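3,6-diketocamphane 1,6-monooxygenase (Pseudomonas putida, PDB 4UWM) catalyses the FMNH2-dependent Baeyer-Villiger oxidation of a diketocamphane to its lactone, a step by which Pseudomonas putida degrades (-)-camphor. Local coordinates at residues 30-35 with 357-362; 66-71 with 100-105; 151-154 with 158-161. All coordinates share one frame; numbering follows the deposited sequence.

Contact 1 of 3, residues 30-35 with 357-362; sequences AVQADS and PWFQSL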
loop_
_atom_site.group_PDB
_atom_site.type_symbol
_atom_site.label_atom_id
_atom_site.label_comp_id
_atom_site.label_asym_id
_atom_site.label_seq_id
_atom_site.Cartn_x
_atom_site.Cartn_y
_atom_site.Cartn_z
ATOM N N ALA A 30 15.011 -1.798 -6.990
ATOM C CA ALA A 30 14.284 -0.967 -7.953
ATOM C C ALA A 30 15.164 0.187 -8.477
ATOM O O ALA A 30 15.201 0.443 -9.686
ATOM C CB ALA A 30 13.012 -0.409 -7.311
ATOM N N VAL A 31 15.846 0.873 -7.563
ATOM C CA VAL A 31 16.764 1.974 -7.919
ATOM C C VAL A 31 17.896 1.492 -8.860
ATOM O O VAL A 31 18.143 2.107 -9.899
ATOM C CB VAL A 31 17.344 2.679 -6.666
ATOM C CG1 VAL A 31 18.394 3.725 -7.042
ATOM C CG2 VAL A 31 16.232 3.335 -5.863
ATOM N N GLN A 32 18.539 0.374 -8.527
ATOM C CA GLN A 32 19.673 -0.111 -9.322
ATOM C C GLN A 32 19.193 -0.551 -10.708
ATOM O O GLN A 32 19.860 -0.269 -11.701
ATOM C CB GLN A 32 20.416 -1.245 -8.599
ATOM C CG GLN A 32 21.740 -1.679 -9.237
ATOM C CD GLN A 32 21.577 -2.664 -10.394
ATOM O OE1 GLN A 32 20.573 -3.385 -10.511
ATOM N NE2 GLN A 32 22.582 -2.711 -11.253
ATOM N N ALA A 33 18.039 -1.232 -10.775
ATOM C CA ALA A 33 17.511 -1.687 -12.061
ATOM C C ALA A 33 17.185 -0.488 -12.947
ATOM O O ALA A 33 17.513 -0.485 -14.140
ATOM C CB ALA A 33 16.300 -2.605 -11.877
ATOM N N ASP A 34 16.560 0.538 -12.356
ATOM C CA ASP A 34 16.287 1.783 -13.057
ATOM C C ASP A 34 17.600 2.405 -13.598
ATOM O O ASP A 34 17.634 2.817 -14.753
ATOM C CB ASP A 34 15.567 2.768 -12.120
ATOM C CG ASP A 34 15.087 4.022 -12.817
ATOM O OD1 ASP A 34 14.357 3.940 -13.841
ATOM O OD2 ASP A 34 15.392 5.114 -12.292
ATOM N N SER A 35 18.649 2.448 -12.765
ATOM C CA SER A 35 19.936 3.070 -13.132
ATOM C C SER A 35 20.632 2.400 -14.329
ATOM O O SER A 35 21.373 3.053 -15.053
ATOM C CB SER A 35 20.887 3.104 -11.934
ATOM O OG SER A 35 21.414 1.813 -11.674
ATOM N N PRO A 357 28.313 -8.365 -7.140
ATOM C CA PRO A 357 28.336 -9.252 -8.304
ATOM C C PRO A 357 26.968 -9.401 -8.995
ATOM O O PRO A 357 26.900 -9.640 -10.207
ATOM C CB PRO A 357 28.808 -10.591 -7.728
ATOM C CG PRO A 357 28.572 -10.516 -6.269
ATOM C CD PRO A 357 28.648 -9.079 -5.890
ATOM N N TRP A 358 25.894 -9.238 -8.227
ATOM C CA TRP A 358 24.524 -9.289 -8.766
ATOM C C TRP A 358 24.197 -8.022 -9.590
ATOM O O TRP A 358 23.732 -8.098 -10.733
ATOM C CB TRP A 358 23.538 -9.533 -7.609
ATOM C CG TRP A 358 22.103 -9.426 -7.981
ATOM C CD1 TRP A 358 21.234 -8.413 -7.644
ATOM C CD2 TRP A 358 21.355 -10.349 -8.769
ATOM N NE1 TRP A 358 19.995 -8.655 -8.181
ATOM C CE2 TRP A 358 20.034 -9.830 -8.880
ATOM C CE3 TRP A 358 21.664 -11.566 -9.396
ATOM C CZ2 TRP A 358 19.037 -10.484 -9.589
ATOM C CZ3 TRP A 358 20.660 -12.223 -10.098
ATOM C CH2 TRP A 358 19.359 -11.679 -10.187
ATOM N N PHE A 359 24.471 -6.858 -9.022
ATOM C CA PHE A 359 24.367 -5.595 -9.749
ATOM C C PHE A 359 25.179 -5.538 -11.069
ATOM O O PHE A 359 24.672 -5.059 -12.099
ATOM C CB PHE A 359 24.727 -4.433 -8.819
ATOM C CG PHE A 359 23.692 -4.164 -7.745
ATOM C CD1 PHE A 359 22.408 -4.735 -7.812
ATOM C CD2 PHE A 359 23.977 -3.295 -6.691
ATOM C CE1 PHE A 359 21.451 -4.461 -6.831
ATOM C CE2 PHE A 359 23.024 -3.021 -5.713
ATOM C CZ PHE A 359 21.757 -3.605 -5.787
ATOM N N GLN A 360 26.423 -6.038 -11.027
ATOM C CA GLN A 360 27.289 -6.124 -12.212
ATOM C C GLN A 360 26.643 -7.017 -13.267
ATOM O O GLN A 360 26.566 -6.642 -14.444
ATOM C CB GLN A 360 28.677 -6.670 -11.838
ATOM C CG GLN A 360 29.725 -6.571 -12.943
ATOM C CD GLN A 360 30.129 -5.136 -13.235
ATOM O OE1 GLN A 360 31.239 -4.713 -12.904
ATOM N NE2 GLN A 360 29.225 -4.375 -13.846
ATOM N N SER A 361 26.184 -8.198 -12.836
ATOM C CA SER A 361 25.449 -9.138 -13.691
ATOM C C SER A 361 24.272 -8.457 -14.395
ATOM O O SER A 361 24.120 -8.572 -15.610
ATOM C CB SER A 361 24.959 -10.353 -12.882
ATOM O OG SER A 361 24.157 -11.236 -13.670
ATOM N N LEU A 362 23.443 -7.745 -13.629
ATOM C CA LEU A 362 22.285 -7.051 -14.197
ATOM C C LEU A 362 22.708 -5.966 -15.182
ATOM O O LEU A 362 22.084 -5.827 -16.245
ATOM C CB LEU A 362 21.356 -6.486 -13.100
ATOM C CG LEU A 362 20.608 -7.486 -12.206
ATOM C CD1 LEU A 362 19.760 -6.689 -11.216
ATOM C CD2 LEU A 362 19.731 -8.444 -13.010
#
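Gln32 and Phe359 bring two helices together, with their CA atoms 7.2 Å apart, the nearest CA pair of 30-35 and 357-362. The helices are 19-35 and 356-369, the first and last of the chain. Both lie outside the parallel strands of the TIM-barrel-like fold of the bacterial luciferase family. Strand 4-9 precedes the first helix and strand 343-347 the last, and these two strands are neighbours, so the contact closes the helical layer where the two ends of the barrel meet.

The CG of Gln32 sits over the centre of the Phe359 ring, a CH-pi contact with CG 3.5 Å from the ring centroid and 13° off the normal. Gln32 chi1 (-171°) sends CG out from the helix opposite the backbone N, and the bend at chi2 then lays the amide along the ring instead of end-on to it. Amide and ring planes are only 8° apart. The two side chains run antiparallel, and CD of Gln32 comes within 3.4 Å of CD1 of Phe359. With an alanine at Phe359, the Gln32 side chain would probably lose the flat surface it lies on, leaving its amide able to turn.

Behind this pair, Trp358 and Leu362 pack on Val346 of strand 343-347, and Ser361 OG accepts a hydrogen bond from Cys261 N. The two ends of the Gln32 amide point to different partners. NE2 of Gln32 lies 3.3 Å from the carbonyl O of Phe359, and OE1 of Gln32 rests 3.5 Å from the methyl CD1 of Leu362.

Contact 2 of 3, residues 66-71 with 100-105; sequences LQTKNI and EGRYFL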
loop_
_atom_site.group_PDB
_atom_site.type_symbol
_atom_site.label_atom_id
_atom_site.label_comp_id
_atom_site.label_asym_id
_atom_site.label_seq_id
_atom_site.Cartn_x
_atom_site.Cartn_y
_atom_site.Cartn_z
ATOM N N LEU A 66 9.045 7.494 -6.386
ATOM C CA LEU A 66 9.688 8.787 -6.581
ATOM C C LEU A 66 11.211 8.648 -6.535
ATOM O O LEU A 66 11.898 9.637 -6.647
ATOM C CB LEU A 66 9.183 9.846 -5.582
ATOM C CG LEU A 66 7.650 10.109 -5.505
ATOM C CD1 LEU A 66 7.306 11.361 -4.720
ATOM C CD2 LEU A 66 6.997 10.192 -6.872
ATOM N N GLN A 67 11.709 7.418 -6.387
ATOM C CA GLN A 67 13.156 7.174 -6.338
ATOM C C GLN A 67 13.682 6.677 -7.673
ATOM O O GLN A 67 14.862 6.374 -7.808
ATOM C CB GLN A 67 13.511 6.161 -5.240
ATOM C CG GLN A 67 13.204 6.645 -3.832
ATOM C CD GLN A 67 13.835 5.786 -2.760
ATOM O OE1 GLN A 67 15.020 5.436 -2.833
ATOM N NE2 GLN A 67 13.052 5.455 -1.739
ATOM N N THR A 68 12.810 6.604 -8.665
ATOM C CA THR A 68 13.171 6.056 -9.957
ATOM C C THR A 68 12.601 6.976 -11.019
ATOM O O THR A 68 11.656 7.740 -10.729
ATOM C CB THR A 68 12.601 4.634 -10.148
ATOM O OG1 THR A 68 11.194 4.642 -9.881
ATOM C CG2 THR A 68 13.269 3.624 -9.197
ATOM N N LYS A 69 13.140 6.873 -12.240
ATOM C CA LYS A 69 12.777 7.769 -13.336
ATOM C C LYS A 69 12.047 7.070 -14.477
ATOM O O LYS A 69 11.041 7.560 -14.961
ATOM C CB LYS A 69 14.026 8.488 -13.880
ATOM C CG LYS A 69 14.387 9.783 -13.157
ATOM C CD LYS A 69 15.729 9.711 -12.442
ATOM C CE LYS A 69 15.603 9.270 -10.993
ATOM N NZ LYS A 69 16.911 9.367 -10.288
ATOM N N ASN A 70 12.560 5.926 -14.909
ATOM C CA ASN A 70 12.032 5.272 -16.093
ATOM C C ASN A 70 11.395 3.917 -15.927
ATOM O O ASN A 70 10.526 3.560 -16.711
ATOM C CB ASN A 70 13.144 5.124 -17.150
ATOM C CG ASN A 70 13.849 6.433 -17.425
ATOM O OD1 ASN A 70 13.221 7.438 -17.742
ATOM N ND2 ASN A 70 15.152 6.433 -17.272
ATOM N N ILE A 71 11.874 3.128 -14.970
ATOM C CA ILE A 71 11.428 1.749 -14.853
ATOM C C ILE A 71 9.908 1.726 -14.616
ATOM O O ILE A 71 9.372 2.623 -13.969
ATOM C CB ILE A 71 12.220 1.007 -13.735
ATOM C CG1 ILE A 71 12.106 -0.510 -13.880
ATOM C CG2 ILE A 71 11.874 1.560 -12.343
ATOM C CD1 ILE A 71 13.200 -1.265 -13.138
ATOM N N GLU A 100 2.791 8.181 -12.979
ATOM C CA GLU A 100 2.569 8.773 -14.303
ATOM C C GLU A 100 2.547 7.712 -15.403
ATOM O O GLU A 100 3.126 7.889 -16.464
ATOM C CB GLU A 100 3.599 9.875 -14.564
ATOM C CG GLU A 100 3.465 10.972 -13.528
ATOM C CD GLU A 100 4.498 12.067 -13.634
ATOM O OE1 GLU A 100 5.680 11.781 -13.897
ATOM O OE2 GLU A 100 4.127 13.227 -13.409
ATOM N N GLY A 101 1.880 6.597 -15.112
ATOM C CA GLY A 101 1.682 5.515 -16.071
ATOM C C GLY A 101 2.820 4.527 -16.249
ATOM O O GLY A 101 2.712 3.622 -17.081
ATOM N N ARG A 102 3.903 4.677 -15.473
ATOM C CA ARG A 102 4.975 3.672 -15.446
ATOM C C ARG A 102 4.508 2.500 -14.621
ATOM O O ARG A 102 5.123 2.182 -13.589
ATOM C CB ARG A 102 6.264 4.223 -14.812
ATOM C CG ARG A 102 6.867 5.449 -15.479
ATOM C CD ARG A 102 8.187 5.846 -14.832
ATOM N NE ARG A 102 8.069 6.474 -13.516
ATOM C CZ ARG A 102 8.721 6.087 -12.412
ATOM N NH1 ARG A 102 9.560 5.045 -12.419
ATOM N NH2 ARG A 102 8.564 6.775 -11.299
ATOM N N TYR A 103 3.448 1.836 -15.086
ATOM C CA TYR A 103 2.735 0.868 -14.263
ATOM C C TYR A 103 2.006 -0.074 -15.179
ATOM O O TYR A 103 1.515 0.350 -16.214
ATOM C CB TYR A 103 1.742 1.628 -13.334
ATOM C CG TYR A 103 0.892 0.717 -12.504
ATOM C CD1 TYR A 103 -0.315 0.224 -12.999
ATOM C CD2 TYR A 103 1.299 0.323 -11.227
ATOM C CE1 TYR A 103 -1.082 -0.648 -12.263
ATOM C CE2 TYR A 103 0.529 -0.551 -10.470
ATOM C CZ TYR A 103 -0.665 -1.020 -10.994
ATOM O OH TYR A 103 -1.440 -1.901 -10.277
ATOM N N PHE A 104 1.950 -1.355 -14.828
ATOM C CA PHE A 104 0.942 -2.235 -15.402
ATOM C C PHE A 104 0.492 -3.224 -14.352
ATOM O O PHE A 104 1.117 -3.331 -13.296
ATOM C CB PHE A 104 1.363 -2.891 -16.748
ATOM C CG PHE A 104 2.582 -3.775 -16.674
ATOM C CD1 PHE A 104 3.860 -3.220 -16.640
ATOM C CD2 PHE A 104 2.446 -5.170 -16.680
ATOM C CE1 PHE A 104 4.985 -4.035 -16.585
ATOM C CE2 PHE A 104 3.571 -5.990 -16.614
ATOM C CZ PHE A 104 4.839 -5.409 -16.582
ATOM N N LEU A 105 -0.595 -3.934 -14.632
ATOM C CA LEU A 105 -1.291 -4.716 -13.619
ATOM C C LEU A 105 -1.327 -6.210 -13.908
ATOM O O LEU A 105 -1.988 -6.668 -14.856
ATOM C CB LEU A 105 -2.729 -4.169 -13.450
ATOM C CG LEU A 105 -3.728 -4.988 -12.631
ATOM C CD1 LEU A 105 -3.338 -5.005 -11.148
ATOM C CD2 LEU A 105 -5.143 -4.410 -12.821
#
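The guanidinium of Arg102 lies against the backbone of 68-71, with the Lys69 carbonyl over one face. Lys69 C is 3.6 Å above the guanidinium plane of Arg102 and offset toward its rim. At the edge, Thr68 OG1 lies close to that plane. The Ile71 carbonyl O is also near the edge but tilted 25° from the plane.

Both edge partners are held by one nitrogen. Arg102 NH1 donates to Thr68 OG1 at 3.0 Å in a nearly straight bond (167°). The same NH1 donates to Ile71 O at 2.9 Å, and this bond is more bent. NH1 approaches Ile71 O in the carbonyl plane. The Arg102 chain is extended at chi2 and bends at chi3 (-74°), which turns the guanidinium across the loop. CD of Arg102 then packs 3.3 Å from Lys69 O.

The two segments are corresponding helix-to-strand loops, linking successive beta-alpha units of the barrel. Segment 66-71 leads from helix 57-65 into strand 72-79. Segment 100-105 follows helix 85-98 and runs into strand 105-108. Glu100, just past that helix, has positive phi and forms a Schellman motif, and Arg102 is the centre of an inverse gamma turn. The backbone of Arg102 also bonds to Phe73 of the neighbouring strand.

The other terminal nitrogen, Arg102 NH2, bonds to Ala65 O at the end of helix 57-65. Thr68 OG1 donates to Ala64 O in that last turn, so it receives one bond and gives another. Ile71 CG2 flanks NH1 of Arg102 at 4.2 Å.

Contact 3 of 3, residues 151-154 with 158-161; sequences EKIW and PFFH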
loop_
_atom_site.group_PDB
_atom_site.type_symbol
_atom_site.label_atom_id
_atom_site.label_comp_id
_atom_site.label_asym_id
_atom_site.label_seq_id
_atom_site.Cartn_x
_atom_site.Cartn_y
_atom_site.Cartn_z
ATOM N N GLU A 151 -12.924 -2.707 -13.865
ATOM C CA GLU A 151 -12.973 -1.991 -15.149
ATOM C C GLU A 151 -14.082 -0.934 -15.157
ATOM O O GLU A 151 -13.923 0.127 -15.747
ATOM C CB GLU A 151 -13.209 -2.965 -16.303
ATOM C CG GLU A 151 -12.061 -3.936 -16.510
ATOM C CD GLU A 151 -12.373 -5.025 -17.519
ATOM O OE1 GLU A 151 -13.547 -5.432 -17.656
ATOM O OE2 GLU A 151 -11.418 -5.514 -18.140
ATOM N N LYS A 152 -15.201 -1.232 -14.506
ATOM C CA LYS A 152 -16.304 -0.249 -14.442
ATOM C C LYS A 152 -15.987 0.908 -13.475
ATOM O O LYS A 152 -16.320 2.075 -13.741
ATOM C CB LYS A 152 -17.632 -0.947 -14.142
ATOM C CG LYS A 152 -18.043 -1.941 -15.223
ATOM C CD LYS A 152 -19.216 -2.805 -14.771
ATOM C CE LYS A 152 -20.544 -2.060 -14.927
ATOM N NZ LYS A 152 -20.861 -1.794 -16.360
ATOM N N ILE A 153 -15.292 0.611 -12.377
ATOM C CA ILE A 153 -14.864 1.680 -11.484
ATOM C C ILE A 153 -13.902 2.619 -12.206
ATOM O O ILE A 153 -14.031 3.832 -12.082
ATOM C CB ILE A 153 -14.286 1.146 -10.163
ATOM C CG1 ILE A 153 -15.436 0.692 -9.267
ATOM C CG2 ILE A 153 -13.467 2.221 -9.436
ATOM C CD1 ILE A 153 -15.116 -0.531 -8.456
ATOM N N TRP A 154 -12.963 2.063 -12.984
ATOM C CA TRP A 154 -12.002 2.904 -13.722
ATOM C C TRP A 154 -12.677 3.816 -14.748
ATOM O O TRP A 154 -12.167 4.909 -15.036
ATOM C CB TRP A 154 -10.917 2.074 -14.430
ATOM C CG TRP A 154 -10.018 1.316 -13.482
ATOM C CD1 TRP A 154 -9.569 1.733 -12.248
ATOM C CD2 TRP A 154 -9.452 0.016 -13.693
ATOM N NE1 TRP A 154 -8.759 0.770 -11.685
ATOM C CE2 TRP A 154 -8.678 -0.299 -12.534
ATOM C CE3 TRP A 154 -9.531 -0.920 -14.732
ATOM C CZ2 TRP A 154 -8.005 -1.519 -12.388
ATOM C CZ3 TRP A 154 -8.849 -2.139 -14.599
ATOM C CH2 TRP A 154 -8.094 -2.427 -13.425
ATOM N N PRO A 158 -21.728 5.760 -13.508
ATOM C CA PRO A 158 -22.517 5.161 -12.435
ATOM C C PRO A 158 -23.034 3.757 -12.730
ATOM O O PRO A 158 -23.428 3.462 -13.848
ATOM C CB PRO A 158 -23.662 6.173 -12.225
ATOM C CG PRO A 158 -23.101 7.472 -12.722
ATOM C CD PRO A 158 -22.235 7.095 -13.889
ATOM N N PHE A 159 -22.969 2.896 -11.722
ATOM C CA PHE A 159 -23.551 1.558 -11.742
ATOM C C PHE A 159 -23.625 1.073 -10.310
ATOM O O PHE A 159 -23.000 1.648 -9.403
ATOM C CB PHE A 159 -22.718 0.593 -12.604
ATOM C CG PHE A 159 -21.408 0.175 -11.959
ATOM C CD1 PHE A 159 -20.322 1.041 -11.943
ATOM C CD2 PHE A 159 -21.284 -1.069 -11.333
ATOM C CE1 PHE A 159 -19.120 0.662 -11.342
ATOM C CE2 PHE A 159 -20.084 -1.448 -10.731
ATOM C CZ PHE A 159 -19.004 -0.578 -10.742
ATOM N N PHE A 160 -24.394 0.020 -10.082
ATOM C CA PHE A 160 -24.267 -0.742 -8.856
ATOM C C PHE A 160 -24.358 -2.203 -9.218
ATOM O O PHE A 160 -25.151 -2.577 -10.072
ATOM C CB PHE A 160 -25.318 -0.369 -7.808
ATOM C CG PHE A 160 -24.996 -0.895 -6.437
ATOM C CD1 PHE A 160 -24.128 -0.194 -5.603
ATOM C CD2 PHE A 160 -25.529 -2.095 -5.990
ATOM C CE1 PHE A 160 -23.807 -0.679 -4.343
ATOM C CE2 PHE A 160 -25.208 -2.590 -4.731
ATOM C CZ PHE A 160 -24.344 -1.879 -3.902
ATOM N N HIS A 161 -23.533 -3.030 -8.580
ATOM C CA HIS A 161 -23.444 -4.423 -8.946
ATOM C C HIS A 161 -23.634 -5.274 -7.709
ATOM O O HIS A 161 -22.918 -5.118 -6.725
ATOM C CB HIS A 161 -22.085 -4.721 -9.601
ATOM C CG HIS A 161 -21.874 -6.167 -9.923
ATOM N ND1 HIS A 161 -22.305 -6.739 -11.100
ATOM C CD2 HIS A 161 -21.300 -7.163 -9.207
ATOM C CE1 HIS A 161 -21.992 -8.022 -11.101
ATOM N NE2 HIS A 161 -21.387 -8.304 -9.961
#
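Phe159 and Lys152 make most of this contact, and their main interaction is CH-pi. CB of Lys152 sits over one face of the Phe159 ring, 3.9 Å from its centroid and 25° off the normal. It is offset toward the rim, and its closest ring atom is CE1 of Phe159, at 3.6 Å from CB of Lys152. CG of Phe159 lies between the backbone N and the carbonyl carbon (chi1 73°). With CB already pointing to the helix, this torsion turns the ring so that one face meets Lys152.

The rest of the lysine follows the ring. Its chain is extended at chi2, then bends at chi3 and again at chi4. CE of Lys152 comes back over the ring, 3.8 Å from CD2 of Phe159. The aliphatic part of the lysine therefore meets the aromatic side chain at two points, CB and CE.

The charged end adds little. NZ of Lys152 is 5.3 Å from the centroid of the Phe159 ring, which is long for a cation-pi contact and at most weakly attractive.

Apolar packing completes the contact. CG1 of Ile153, in one of its two conformers, lies 4.1 Å from CZ of Phe159, and the two side chains cross at about a right angle. The side chain of Ile153 also packs on Ala86 and Ala89 of helix 85-98.

At the edge of the Phe159 ring, in its plane, lies CB of His161, two residues along the same strand. Phe160, between these two, faces away from this helix and meets Tyr117 and Arg122 of the second subunit. Backbone bonds join Phe159 to Tyr170 and His161 to Ala168. Helix 139-155 turns back through a short connection and packs against one side of a two-stranded antiparallel beta hairpin, 159-162 with 167-170.

Contacts 1 and 2 are neighbours in the helix and loop layer around the barrel, with centres 16 Å apart. They meet directly: Asp34 of helix 19-35 accepts backbone bonds from Lys69, Asn70 and Ile71, so its carboxylate ties the two together. Contact 3 lies farther out, its centre 26 Å from that of contact 2 and 40 Å from that of contact 1. It touches contact 2 through Leu105 and Trp154. Contact 1 spans nearly the whole chain and encloses the other two in sequence, contact 2 before contact 3. Segments of contacts 2 and 3 also touch the second subunit, contact 2 through Leu66 and a long, weak ion pair of Glu100.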